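Local coordinates for GTP binding regulator (Thermotoga maritima, PDB 1VR8), which is of unknown function but has a fold similar to that of the Ran-binding protein Mog1p and may act as a GTP-binding regulator, at residues A[130-133]-A[134-138]. Sequence-based numbering, arbitrary orientation.
Sequences VKHV and YRVYE
Tyr134 lays one face of its ring against the side chain of Val130, a turn earlier in the same helix. The CG1 methyl makes a CH-pi contact 3.7 Å from the ring centroid, displaced toward the hydroxyl end, where it comes 3.4 Å from CZ. Both halves are set by their first torsions: CG1 of Val130 lies anti to its backbone N (chi1 170°), while the tyrosine CG is anti to the carbonyl carbon, and the two side chains run alongside each other. The same two residues are joined by the backbone bond from Tyr134 N to Val130 O (2.8 Å).

Three residues on, Val133 and Tyr137 likewise lie side by side, but CG1 of Val133 approaches the ring obliquely, 3.4 Å from CE2. These residues belong to helix 126-138, the last of the chain, which packs on the antiparallel sheet of this Mog1p-like fold: Val130 touches Val109 and Val133 touches Trp111, both on strand 106-113. Trp111 also meets the Tyr134 ring edge-to-face, and the Tyr134 hydroxyl is hydrogen-bonded to Lys98. Replacing Tyr134 by an alanine would probably uncover the Val130 methyl and leave Lys98 without its hydroxyl partner.

On the exposed flank, chi1 of Lys131 (-165°) sets CG 3.6 Å above the centre of the Arg135 guanidinium plane. The bend at chi2 then carries CE over the same group, 3.7 Å from NH2. The two like-charged ends, Lys131 NZ and Arg135 NH2, lie 4.7 Å apart without touching.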
loop_
_atom_site.group_PDB
_atom_site.type_symbol
_atom_site.label_atom_id
_atom_site.label_comp_id
_atom_site.label_asym_id
_atom_site.label_seq_id
_atom_site.Cartn_x
_atom_site.Cartn_y
_atom_site.Cartn_z
ATOM N N VAL A 130 4.633 -5.055 -5.158
ATOM C CA VAL A 130 5.181 -4.182 -4.093
ATOM C C VAL A 130 6.525 -3.622 -4.540
ATOM O O VAL A 130 6.758 -2.423 -4.401
ATOM C CB VAL A 130 5.340 -4.936 -2.765
ATOM C CG1 VAL A 130 6.116 -4.113 -1.766
ATOM C CG2 VAL A 130 3.948 -5.235 -2.179
ATOM N N LYS A 131 7.378 -4.459 -5.119
ATOM C CA LYS A 131 8.687 -4.021 -5.594
ATOM C C LYS A 131 8.555 -2.944 -6.676
ATOM O O LYS A 131 9.306 -1.976 -6.710
ATOM C CB LYS A 131 9.510 -5.195 -6.118
ATOM C CG LYS A 131 10.972 -4.897 -6.295
ATOM C CD LYS A 131 11.603 -4.256 -5.030
ATOM C CE LYS A 131 13.141 -4.402 -5.008
ATOM N NZ LYS A 131 13.819 -3.747 -3.831
ATOM N N HIS A 132 7.586 -3.134 -7.565
ATOM C CA HIS A 132 7.241 -2.098 -8.557
ATOM C C HIS A 132 6.871 -0.768 -7.876
ATOM O O HIS A 132 7.388 0.293 -8.234
ATOM C CB HIS A 132 6.116 -2.576 -9.471
ATOM C CG HIS A 132 5.577 -1.500 -10.378
ATOM N ND1 HIS A 132 6.327 -0.910 -11.369
ATOM C CD2 HIS A 132 4.357 -0.926 -10.439
ATOM C CE1 HIS A 132 5.594 -0.004 -11.997
ATOM N NE2 HIS A 132 4.389 0.003 -11.457
ATOM N N VAL A 133 5.956 -0.824 -6.917
ATOM C CA VAL A 133 5.533 0.363 -6.192
ATOM C C VAL A 133 6.746 1.034 -5.526
ATOM O O VAL A 133 6.943 2.247 -5.636
ATOM C CB VAL A 133 4.478 0.027 -5.128
ATOM C CG1 VAL A 133 4.173 1.229 -4.297
ATOM C CG2 VAL A 133 3.179 -0.540 -5.763
ATOM N N TYR A 134 7.571 0.239 -4.847
ATOM C CA TYR A 134 8.813 0.755 -4.266
ATOM C C TYR A 134 9.688 1.520 -5.282
ATOM O O TYR A 134 10.187 2.610 -5.011
ATOM C CB TYR A 134 9.638 -0.423 -3.713
ATOM C CG TYR A 134 9.161 -1.034 -2.411
ATOM C CD1 TYR A 134 8.002 -0.627 -1.758
ATOM C CD2 TYR A 134 9.898 -2.069 -1.851
ATOM C CE1 TYR A 134 7.627 -1.218 -0.537
ATOM C CE2 TYR A 134 9.523 -2.662 -0.665
ATOM C CZ TYR A 134 8.409 -2.243 -0.024
ATOM O OH TYR A 134 8.091 -2.875 1.156
ATOM N N ARG A 135 9.926 0.889 -6.419
ATOM C CA ARG A 135 10.759 1.454 -7.464
ATOM C C ARG A 135 10.187 2.762 -8.044
ATOM O O ARG A 135 10.943 3.729 -8.265
ATOM C CB ARG A 135 11.005 0.409 -8.524
ATOM C CG ARG A 135 11.973 -0.643 -7.986
ATOM C CD ARG A 135 12.148 -1.800 -8.895
ATOM N NE ARG A 135 13.257 -2.636 -8.439
ATOM C CZ ARG A 135 13.456 -3.881 -8.848
ATOM N NH1 ARG A 135 12.596 -4.473 -9.682
ATOM N NH2 ARG A 135 14.505 -4.551 -8.412
ATOM N N VAL A 136 8.872 2.824 -8.235
ATOM C CA VAL A 136 8.279 4.056 -8.792
ATOM C C VAL A 136 8.395 5.197 -7.775
ATOM O O VAL A 136 8.847 6.297 -8.099
ATOM C CB VAL A 136 6.826 3.822 -9.206
ATOM C CG1 VAL A 136 6.152 5.113 -9.607
ATOM C CG2 VAL A 136 6.775 2.805 -10.335
ATOM N N TYR A 137 8.022 4.914 -6.531
ATOM C CA TYR A 137 8.061 5.953 -5.494
ATOM C C TYR A 137 9.483 6.362 -5.133
ATOM O O TYR A 137 9.746 7.516 -4.849
ATOM C CB TYR A 137 7.281 5.526 -4.261
ATOM C CG TYR A 137 5.770 5.344 -4.467
ATOM C CD1 TYR A 137 5.079 5.936 -5.541
ATOM C CD2 TYR A 137 5.027 4.616 -3.537
ATOM C CE1 TYR A 137 3.687 5.772 -5.678
ATOM C CE2 TYR A 137 3.657 4.482 -3.650
ATOM C CZ TYR A 137 3.000 5.041 -4.740
ATOM O OH TYR A 137 1.642 4.891 -4.869
ATOM N N GLU A 138 10.412 5.417 -5.151
ATOM C CA GLU A 138 11.798 5.721 -4.783
ATOM C C GLU A 138 12.405 6.786 -5.696
ATOM O O GLU A 138 13.283 7.565 -5.270
ATOM C CB GLU A 138 12.631 4.440 -4.814
ATOM C CG GLU A 138 14.105 4.619 -4.501
ATOM C CD GLU A 138 14.399 4.825 -3.034
ATOM O OE1 GLU A 138 13.456 4.766 -2.222
ATOM O OE2 GLU A 138 15.579 5.075 -2.707
#